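Local coordinates for hypothetical 11.0 kDa protein (Sulfolobus virus 1, PDB 1TBX), which probably acts as a homodimeric winged-helix transcription factor that recognises a palindromic or pseudo-palindromic DNA target sequence, at residues 11-16 against 26-31; 16-21 against 72-77; 34-39 against 85-90. All coordinates share one frame; numbering follows the deposited sequence.

Contact 1 (11-16 against 26-31); sequences AIVLAY and YDLYKK
Leu28 reaches from helix 25-33 to helix 9-17 and divides its two methyl groups between Val13 and Tyr16, which lie almost one turn apart on the same side of the partner helix. Its CD2 meets Val13 CG1 at 3.7 Å, methyl against methyl, while its other branch, CD1, lies 3.9 Å from Tyr16 CB and so packs against the root of the tyrosine rather than its ring. With CG of Leu28 anti to the backbone N (chi1 178°), the forked end extends straight across the gap between the helices. Val13 answers with the methyl that lies anti to its own backbone N (chi1 172°), and the two side chains meet at a slant.

The aromatic part of the contact is looser. Lys31, one turn after Leu28, brings the aliphatic CG of its chain up to the rim of the Tyr16 ring, close to the ring plane, with 4.4 Å between Lys31 CG and Tyr16 CD2. Beyond this point the lysine chain turns away, leaving its hydrocarbon portion as a margin on the exposed side of an otherwise buried patch.

No hydrogen bond joins the two segments, whose backbone bonds run within each helix, as from Tyr16 N to Ile12 O. The short axes approach to 10.3 Å at 109°, so the helices lie across one another and meet through a few side chains. This is the packing of the first two helices of the winged-helix core. Helix 40-52 closes the interior side through Phe43, Ala46 and Leu50 against Val13, whereas helix 71-94 lies along another flank, where Leu14 meets Phe76 and Leu80 and Lys81 makes a cation-pi contact with Tyr16.

Contact 2 (16-21 against 72-77); sequences YLYDNE and KGKLFA
Lys74, near the start of helix 71-94, is the first residue of this segment to meet the turn that follows helix 9-17. Its side chain crosses that of Glu21 at about a right angle, and a salt bridge of 3.4 Å links Lys74 NZ to Glu21 OE1; as a hydrogen bond it is weak. The other carboxylate oxygen, Glu21 OE2, lies beside the aliphatic end of the lysine. The backbone of the same residue also takes part, since Lys74 O stands 4.1 Å from Tyr18 CD1, approaching the ring obliquely.

Ala77 then supplies the apolar end of the contact: its CB packs against Tyr18 CB at 3.7 Å. Tyr18 is where the chain leaves helix 9-17, inside a type II turn from Leu17 to Asn20 closed by the bond from Asn20 N to Leu17 O. With CG of Tyr18 anti to the backbone N (chi1 -174°), CB rests on Ala77 and the CD1-CE1 flank of the ring passes by Lys74 O. Strand 64-69 of the wing borders the site, with Leu69 touching Leu17, Tyr18 and Glu21, and Ile78 of helix 71-94 extends the tyrosine's packing, while another flank of that helix faces the second subunit through Phe76.

Contact 3 (34-39 against 85-90); sequences AEFPMS and ETYKQI
Lys88 NZ donates a hydrogen bond of 2.7 Å to Glu85 OE1, part of a salt bridge made one turn back along the same helix, and the chain leading to that ammonium group is what meets the loop 34-39. The ammonium approaches from above the carboxylate plane, 46° out of it. A second lysine, Lys81, makes only a long, weak ion pair with the same oxygen. Glu35 brings a further negative charge from the loop, but its OE1 stays 4.3 Å from Lys88 NZ, beyond salt-bridge range. Instead Glu35 OE1 lies beside the aliphatic part of the lysine, 3.4 Å from Lys88 CE, the two side chains crossing at roughly a right angle. The nearby carboxylates would be expected to favour the charged form of Lys88.

In winged-helix terms, residues 34-39 join helices 25-33 and 40-52, the pair that corresponds to the helix-turn-helix unit, and Ser39 ends the loop as the N-cap of the latter, its OG accepting from Thr42 N. Helix 71-94 is the long C-terminal helix, which also reaches the second subunit.

Next to the charged groups the contact becomes apolar. Phe36 CE1 touches Lys88 CE at 3.9 Å, with the methylene oblique to the ring. At its CE2 edge, the Phe36 ring meets Tyr87 rim to rim, Phe36 CE2 lying 4.5 Å from Tyr87 CD2 and each atom close to the plane of the opposite ring; the faces do not stack. CG of Tyr87 is anti to the backbone N (chi1 -173°), which directs the ring toward the loop. Its hydroxyl is hydrogen-bonded to Lys91 NZ, and its ring also meets Phe6 of its own chain edge-to-face, and Phe76 of the second subunit.

Overall arrangement
Tyr16 links contacts 1 and 3: its hydroxyl end projects into contact 3, packing among Glu35, Phe36 and Lys88. It also begins the first segment of contact 2, although it does not touch 72-77 there. Helix 25-33 is also joined to the loop of contact 3 by a probable hydrogen bond of 2.8 Å between Tyr29 OH and Met38 O. Contacts 2 and 3, with centres about 16 Å apart, lie at successive levels of helix 71-94, which thereby runs beside the first helix and on past the helix-turn-helix loop. Between contacts 1 and 2, whose centres are about 10 Å apart, Leu14 O packs 3.6 Å from Ala77 CB. All three contacts border the second subunit of the homodimer.

Contact 1 (11-16 against 26-31)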
loop_
_atom_site.group_PDB
_atom_site.type_symbol
_atom_site.label_atom_id
_atom_site.label_comp_id
_atom_site.label_asym_id
_atom_site.label_seq_id
_atom_site.Cartn_x
_atom_site.Cartn_y
_atom_site.Cartn_z
ATOM N N ALA A 11 -3.430 5.959 -0.528
ATOM C CA ALA A 11 -2.015 5.700 -0.784
ATOM C C ALA A 11 -1.596 6.132 -2.193
ATOM O O ALA A 11 -0.591 6.813 -2.363
ATOM C CB ALA A 11 -1.676 4.233 -0.526
ATOM N N ILE A 12 -2.353 5.741 -3.212
ATOM C CA ILE A 12 -1.984 6.142 -4.568
ATOM C C ILE A 12 -1.979 7.672 -4.714
ATOM O O ILE A 12 -0.971 8.250 -5.170
ATOM C CB ILE A 12 -2.915 5.506 -5.587
ATOM C CG1 ILE A 12 -2.819 3.996 -5.444
ATOM C CG2 ILE A 12 -2.506 5.895 -6.980
ATOM C CD1 ILE A 12 -4.017 3.265 -5.946
ATOM N N VAL A 13 -3.085 8.307 -4.308
ATOM C CA VAL A 13 -3.295 9.723 -4.457
ATOM C C VAL A 13 -2.159 10.415 -3.740
ATOM O O VAL A 13 -1.488 11.259 -4.302
ATOM C CB VAL A 13 -4.628 10.122 -3.863
ATOM C CG1 VAL A 13 -4.746 11.648 -3.842
ATOM C CG2 VAL A 13 -5.860 9.389 -4.631
ATOM N N LEU A 14 -1.859 9.998 -2.526
ATOM C CA LEU A 14 -0.743 10.594 -1.810
ATOM C C LEU A 14 0.609 10.514 -2.568
ATOM O O LEU A 14 1.331 11.513 -2.705
ATOM C CB LEU A 14 -0.639 9.955 -0.412
ATOM C CG LEU A 14 0.151 10.794 0.592
ATOM C CD1 LEU A 14 -0.413 12.201 0.586
ATOM C CD2 LEU A 14 0.157 10.165 2.004
ATOM N N ALA A 15 0.946 9.321 -3.048
ATOM C CA ALA A 15 2.187 9.082 -3.775
ATOM C C ALA A 15 2.259 9.989 -4.980
ATOM O O ALA A 15 3.280 10.604 -5.238
ATOM C CB ALA A 15 2.244 7.652 -4.229
ATOM N N TYR A 16 1.159 10.094 -5.713
ATOM C CA TYR A 16 1.157 10.868 -6.945
ATOM C C TYR A 16 1.313 12.366 -6.729
ATOM O O TYR A 16 1.820 13.092 -7.603
ATOM C CB TYR A 16 -0.083 10.541 -7.752
ATOM C CG TYR A 16 0.189 9.323 -8.572
ATOM C CD1 TYR A 16 0.266 8.038 -7.982
ATOM C CD2 TYR A 16 0.461 9.445 -9.943
ATOM C CE1 TYR A 16 0.571 6.906 -8.779
ATOM C CE2 TYR A 16 0.757 8.331 -10.745
ATOM C CZ TYR A 16 0.809 7.078 -10.173
ATOM O OH TYR A 16 1.117 6.032 -11.012
ATOM N N TYR A 26 -8.398 18.221 -9.822
ATOM C CA TYR A 26 -8.903 17.368 -10.892
ATOM C C TYR A 26 -7.813 16.875 -11.850
ATOM O O TYR A 26 -7.899 15.750 -12.370
ATOM C CB TYR A 26 -10.081 17.995 -11.662
ATOM C CG TYR A 26 -10.685 17.024 -12.630
ATOM C CD1 TYR A 26 -11.526 15.990 -12.186
ATOM C CD2 TYR A 26 -10.390 17.105 -13.989
ATOM C CE1 TYR A 26 -12.084 15.074 -13.084
ATOM C CE2 TYR A 26 -10.931 16.199 -14.895
ATOM C CZ TYR A 26 -11.773 15.182 -14.438
ATOM O OH TYR A 26 -12.318 14.300 -15.354
ATOM N N ASP A 27 -6.794 17.691 -12.085
ATOM C CA ASP A 27 -5.676 17.172 -12.868
ATOM C C ASP A 27 -4.957 16.063 -12.149
ATOM O O ASP A 27 -4.466 15.142 -12.805
ATOM C CB ASP A 27 -4.679 18.242 -13.291
ATOM C CG ASP A 27 -5.263 19.151 -14.319
ATOM O OD1 ASP A 27 -6.207 18.669 -15.002
ATOM O OD2 ASP A 27 -4.899 20.348 -14.477
ATOM N N LEU A 28 -4.876 16.145 -10.816
ATOM C CA LEU A 28 -4.260 15.058 -10.066
ATOM C C LEU A 28 -5.111 13.823 -10.269
ATOM O O LEU A 28 -4.586 12.751 -10.491
ATOM C CB LEU A 28 -4.095 15.361 -8.580
ATOM C CG LEU A 28 -3.496 14.175 -7.784
ATOM C CD1 LEU A 28 -1.996 13.934 -8.123
ATOM C CD2 LEU A 28 -3.698 14.230 -6.251
ATOM N N TYR A 29 -6.423 13.985 -10.245
ATOM C CA TYR A 29 -7.262 12.888 -10.577
ATOM C C TYR A 29 -6.964 12.274 -11.953
ATOM O O TYR A 29 -6.872 11.048 -12.055
ATOM C CB TYR A 29 -8.712 13.289 -10.546
ATOM C CG TYR A 29 -9.544 12.166 -11.098
ATOM C CD1 TYR A 29 -9.578 10.926 -10.460
ATOM C CD2 TYR A 29 -10.217 12.300 -12.279
ATOM C CE1 TYR A 29 -10.321 9.901 -10.956
ATOM C CE2 TYR A 29 -10.996 11.271 -12.782
ATOM C CZ TYR A 29 -11.029 10.084 -12.115
ATOM O OH TYR A 29 -11.736 9.050 -12.614
ATOM N N LYS A 30 -6.856 13.092 -13.005
ATOM C CA LYS A 30 -6.577 12.555 -14.335
ATOM C C LYS A 30 -5.318 11.700 -14.363
ATOM O O LYS A 30 -5.284 10.623 -14.950
ATOM C CB LYS A 30 -6.441 13.653 -15.342
ATOM C CG LYS A 30 -7.755 14.186 -15.769
ATOM C CD LYS A 30 -7.550 15.540 -16.347
ATOM C CE LYS A 30 -7.784 15.444 -17.852
ATOM N NZ LYS A 30 -6.954 16.402 -18.643
ATOM N N LYS A 31 -4.300 12.171 -13.690
ATOM C CA LYS A 31 -3.001 11.543 -13.673
ATOM C C LYS A 31 -3.038 10.173 -12.968
ATOM O O LYS A 31 -2.535 9.178 -13.495
ATOM C CB LYS A 31 -2.085 12.465 -12.890
ATOM C CG LYS A 31 -0.649 12.246 -13.091
ATOM C CD LYS A 31 0.119 13.455 -12.569
ATOM C CE LYS A 31 0.087 14.604 -13.559
ATOM N NZ LYS A 31 1.144 14.444 -14.586
#

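Contact 2 (16-21 against 72-77)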
loop_
_atom_site.group_PDB
_atom_site.type_symbol
_atom_site.label_atom_id
_atom_site.label_comp_id
_atom_site.label_asym_id
_atom_site.label_seq_id
_atom_site.Cartn_x
_atom_site.Cartn_y
_atom_site.Cartn_z
ATOM N N TYR A 16 1.159 10.094 -5.713
ATOM C CA TYR A 16 1.157 10.868 -6.945
ATOM C C TYR A 16 1.313 12.366 -6.729
ATOM O O TYR A 16 1.820 13.092 -7.603
ATOM C CB TYR A 16 -0.083 10.541 -7.752
ATOM C CG TYR A 16 0.189 9.323 -8.572
ATOM C CD1 TYR A 16 0.266 8.038 -7.982
ATOM C CD2 TYR A 16 0.461 9.445 -9.943
ATOM C CE1 TYR A 16 0.571 6.906 -8.779
ATOM C CE2 TYR A 16 0.757 8.331 -10.745
ATOM C CZ TYR A 16 0.809 7.078 -10.173
ATOM O OH TYR A 16 1.117 6.032 -11.012
ATOM N N LEU A 17 0.896 12.831 -5.560
ATOM C CA LEU A 17 0.986 14.247 -5.259
ATOM C C LEU A 17 2.458 14.658 -5.069
ATOM O O LEU A 17 2.861 15.793 -5.389
ATOM C CB LEU A 17 0.171 14.566 -4.012
ATOM C CG LEU A 17 0.077 16.020 -3.596
ATOM C CD1 LEU A 17 -0.201 16.859 -4.821
ATOM C CD2 LEU A 17 -1.013 16.167 -2.574
ATOM N N TYR A 18 3.252 13.724 -4.549
ATOM C CA TYR A 18 4.613 14.027 -4.323
ATOM C C TYR A 18 5.207 14.486 -5.634
ATOM O O TYR A 18 4.997 13.878 -6.680
ATOM C CB TYR A 18 5.387 12.854 -3.727
ATOM C CG TYR A 18 6.801 13.290 -3.368
ATOM C CD1 TYR A 18 7.071 13.909 -2.139
ATOM C CD2 TYR A 18 7.871 13.128 -4.276
ATOM C CE1 TYR A 18 8.372 14.336 -1.803
ATOM C CE2 TYR A 18 9.187 13.523 -3.937
ATOM C CZ TYR A 18 9.433 14.146 -2.701
ATOM O OH TYR A 18 10.728 14.585 -2.357
ATOM N N ASP A 19 5.933 15.593 -5.553
ATOM C CA ASP A 19 6.478 16.227 -6.719
ATOM C C ASP A 19 5.464 16.880 -7.670
ATOM O O ASP A 19 5.876 17.405 -8.730
ATOM C CB ASP A 19 7.292 15.188 -7.535
ATOM C CG ASP A 19 8.800 15.410 -7.445
ATOM O OD1 ASP A 19 9.221 16.553 -7.137
ATOM O OD2 ASP A 19 9.633 14.485 -7.643
ATOM N N ASN A 20 4.173 16.827 -7.345
ATOM C CA ASN A 20 3.183 17.519 -8.150
ATOM C C ASN A 20 2.428 18.531 -7.354
ATOM O O ASN A 20 1.264 18.844 -7.665
ATOM C CB ASN A 20 2.221 16.546 -8.805
ATOM C CG ASN A 20 2.845 15.838 -9.970
ATOM O OD1 ASN A 20 2.209 15.023 -10.622
ATOM N ND2 ASN A 20 4.124 16.133 -10.233
ATOM N N GLU A 21 3.069 19.045 -6.313
ATOM C CA GLU A 21 2.407 20.071 -5.539
ATOM C C GLU A 21 2.060 21.265 -6.441
ATOM O O GLU A 21 2.822 21.592 -7.349
ATOM C CB GLU A 21 3.251 20.444 -4.347
ATOM C CG GLU A 21 3.254 19.348 -3.301
ATOM C CD GLU A 21 4.298 19.605 -2.256
ATOM O OE1 GLU A 21 4.427 20.761 -1.825
ATOM O OE2 GLU A 21 5.031 18.656 -1.896
ATOM N N LYS A 72 4.022 15.954 7.270
ATOM C CA LYS A 72 3.809 14.497 7.401
ATOM C C LYS A 72 3.394 13.787 6.086
ATOM O O LYS A 72 3.681 12.604 5.891
ATOM C CB LYS A 72 2.921 14.145 8.639
ATOM C CG LYS A 72 1.477 13.657 8.464
ATOM C CD LYS A 72 0.609 14.166 9.620
ATOM C CE LYS A 72 -0.774 13.500 9.698
ATOM N NZ LYS A 72 -1.125 12.836 11.008
ATOM N N GLY A 73 2.746 14.516 5.187
ATOM C CA GLY A 73 2.438 13.976 3.882
ATOM C C GLY A 73 3.696 13.818 3.049
ATOM O O GLY A 73 3.866 12.797 2.374
ATOM N N LYS A 74 4.582 14.822 3.092
ATOM C CA LYS A 74 5.791 14.825 2.274
ATOM C C LYS A 74 6.630 13.634 2.667
ATOM O O LYS A 74 7.119 12.918 1.795
ATOM C CB LYS A 74 6.600 16.115 2.448
ATOM C CG LYS A 74 6.706 17.055 1.206
ATOM C CD LYS A 74 7.141 18.484 1.637
ATOM C CE LYS A 74 6.822 19.567 0.596
ATOM N NZ LYS A 74 6.124 20.821 1.135
ATOM N N LEU A 75 6.767 13.404 3.974
ATOM C CA LEU A 75 7.531 12.274 4.491
ATOM C C LEU A 75 6.955 10.947 4.036
ATOM O O LEU A 75 7.651 10.124 3.432
ATOM C CB LEU A 75 7.642 12.372 6.012
ATOM C CG LEU A 75 8.719 13.446 6.279
ATOM C CD1 LEU A 75 8.587 14.200 7.622
ATOM C CD2 LEU A 75 10.154 12.864 6.041
ATOM N N PHE A 76 5.669 10.756 4.263
ATOM C CA PHE A 76 4.999 9.506 3.873
ATOM C C PHE A 76 4.931 9.271 2.363
ATOM O O PHE A 76 5.254 8.178 1.893
ATOM C CB PHE A 76 3.592 9.485 4.443
ATOM C CG PHE A 76 2.980 8.118 4.530
ATOM C CD1 PHE A 76 3.775 6.970 4.532
ATOM C CD2 PHE A 76 1.588 7.982 4.646
ATOM C CE1 PHE A 76 3.178 5.687 4.609
ATOM C CE2 PHE A 76 0.982 6.717 4.737
ATOM C CZ PHE A 76 1.781 5.568 4.715
ATOM N N ALA A 77 4.493 10.284 1.614
ATOM C CA ALA A 77 4.408 10.198 0.161
ATOM C C ALA A 77 5.675 9.553 -0.469
ATOM O O ALA A 77 5.559 8.710 -1.361
ATOM C CB ALA A 77 4.124 11.587 -0.435
#

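Contact 3 (34-39 against 85-90)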
loop_
_atom_site.group_PDB
_atom_site.type_symbol
_atom_site.label_atom_id
_atom_site.label_comp_id
_atom_site.label_asym_id
_atom_site.label_seq_id
_atom_site.Cartn_x
_atom_site.Cartn_y
_atom_site.Cartn_z
ATOM N N ALA A 34 -5.067 7.650 -14.988
ATOM C CA ALA A 34 -4.259 7.201 -16.134
ATOM C C ALA A 34 -3.373 5.989 -15.824
ATOM O O ALA A 34 -2.911 5.337 -16.748
ATOM C CB ALA A 34 -3.374 8.365 -16.650
ATOM N N GLU A 35 -3.135 5.691 -14.544
ATOM C CA GLU A 35 -2.243 4.600 -14.153
ATOM C C GLU A 35 -2.896 3.582 -13.244
ATOM O O GLU A 35 -2.595 2.411 -13.313
ATOM C CB GLU A 35 -1.072 5.159 -13.366
ATOM C CG GLU A 35 -0.228 6.148 -14.125
ATOM C CD GLU A 35 1.200 5.696 -14.276
ATOM O OE1 GLU A 35 1.494 4.511 -14.006
ATOM O OE2 GLU A 35 2.033 6.511 -14.690
ATOM N N PHE A 36 -3.739 4.064 -12.346
ATOM C CA PHE A 36 -4.456 3.257 -11.401
ATOM C C PHE A 36 -5.925 3.644 -11.461
ATOM O O PHE A 36 -6.391 4.392 -10.595
ATOM C CB PHE A 36 -3.930 3.591 -10.026
ATOM C CG PHE A 36 -2.606 3.016 -9.761
ATOM C CD1 PHE A 36 -1.470 3.806 -9.853
ATOM C CD2 PHE A 36 -2.475 1.660 -9.437
ATOM C CE1 PHE A 36 -0.230 3.268 -9.616
ATOM C CE2 PHE A 36 -1.243 1.114 -9.209
ATOM C CZ PHE A 36 -0.101 1.924 -9.294
ATOM N N PRO A 37 -6.668 3.161 -12.458
ATOM C CA PRO A 37 -8.071 3.627 -12.675
ATOM C C PRO A 37 -8.921 3.632 -11.394
ATOM O O PRO A 37 -8.984 2.636 -10.669
ATOM C CB PRO A 37 -8.647 2.604 -13.643
ATOM C CG PRO A 37 -7.434 2.110 -14.380
ATOM C CD PRO A 37 -6.267 2.117 -13.415
HETATM N N MSE A 38 -9.506 4.773 -11.071
HETATM C CA MSE A 38 -10.490 4.794 -10.016
HETATM C C MSE A 38 -11.583 5.767 -10.395
HETATM O O MSE A 38 -11.462 6.526 -11.377
HETATM C CB MSE A 38 -9.860 5.107 -8.670
HETATM C CG MSE A 38 -9.766 6.555 -8.330
HETATM SE SE MSE A 38 -8.192 6.951 -7.232
HETATM C CE MSE A 38 -8.892 7.460 -5.548
ATOM N N SER A 39 -12.683 5.731 -9.656
ATOM C CA SER A 39 -13.739 6.666 -9.980
ATOM C C SER A 39 -13.422 7.984 -9.283
ATOM O O SER A 39 -12.512 8.051 -8.395
ATOM C CB SER A 39 -15.066 6.113 -9.544
ATOM O OG SER A 39 -15.198 6.070 -8.139
ATOM N N GLU A 85 5.900 2.435 -7.065
ATOM C CA GLU A 85 6.806 2.382 -8.180
ATOM C C GLU A 85 7.428 1.004 -8.372
ATOM O O GLU A 85 7.599 0.552 -9.515
ATOM C CB GLU A 85 7.861 3.437 -7.994
ATOM C CG GLU A 85 8.431 3.872 -9.304
ATOM C CD GLU A 85 7.466 4.760 -10.096
ATOM O OE1 GLU A 85 6.547 5.393 -9.457
ATOM O OE2 GLU A 85 7.653 4.818 -11.363
ATOM N N THR A 86 7.774 0.355 -7.249
ATOM C CA THR A 86 8.402 -0.937 -7.276
ATOM C C THR A 86 7.332 -1.893 -7.752
ATOM O O THR A 86 7.589 -2.757 -8.576
ATOM C CB THR A 86 8.888 -1.316 -5.851
ATOM O OG1 THR A 86 9.879 -0.377 -5.418
ATOM C CG2 THR A 86 9.612 -2.697 -5.834
ATOM N N TYR A 87 6.124 -1.715 -7.224
ATOM C CA TYR A 87 4.966 -2.474 -7.699
ATOM C C TYR A 87 4.789 -2.416 -9.214
ATOM O O TYR A 87 4.760 -3.479 -9.852
ATOM C CB TYR A 87 3.667 -1.980 -7.090
ATOM C CG TYR A 87 2.490 -2.869 -7.432
ATOM C CD1 TYR A 87 2.622 -4.257 -7.394
ATOM C CD2 TYR A 87 1.252 -2.330 -7.800
ATOM C CE1 TYR A 87 1.570 -5.089 -7.704
ATOM C CE2 TYR A 87 0.189 -3.163 -8.114
ATOM C CZ TYR A 87 0.354 -4.540 -8.065
ATOM O OH TYR A 87 -0.691 -5.394 -8.336
ATOM N N LYS A 88 4.649 -1.191 -9.763
ATOM C CA LYS A 88 4.609 -0.976 -11.197
ATOM C C LYS A 88 5.697 -1.731 -11.931
ATOM O O LYS A 88 5.407 -2.431 -12.887
ATOM C CB LYS A 88 4.799 0.472 -11.492
ATOM C CG LYS A 88 3.588 1.351 -11.425
ATOM C CD LYS A 88 3.955 2.729 -12.048
ATOM C CE LYS A 88 3.315 3.885 -11.213
ATOM N NZ LYS A 88 4.186 5.015 -10.647
ATOM N N GLN A 89 6.950 -1.649 -11.476
ATOM C CA GLN A 89 8.052 -2.359 -12.156
ATOM C C GLN A 89 7.981 -3.842 -12.018
ATOM O O GLN A 89 8.558 -4.560 -12.822
ATOM C CB GLN A 89 9.428 -1.883 -11.682
ATOM C CG GLN A 89 9.760 -0.497 -12.143
ATOM C CD GLN A 89 9.630 -0.332 -13.682
ATOM O OE1 GLN A 89 10.272 -1.079 -14.452
ATOM N NE2 GLN A 89 8.797 0.613 -14.115
ATOM N N ILE A 90 7.325 -4.316 -10.965
ATOM C CA ILE A 90 7.188 -5.753 -10.744
ATOM C C ILE A 90 6.126 -6.283 -11.733
ATOM O O ILE A 90 6.381 -7.230 -12.477
ATOM C CB ILE A 90 6.878 -6.023 -9.243
ATOM C CG1 ILE A 90 8.170 -6.306 -8.481
ATOM C CG2 ILE A 90 5.899 -7.160 -9.071
ATOM C CD1 ILE A 90 7.986 -6.297 -6.986
#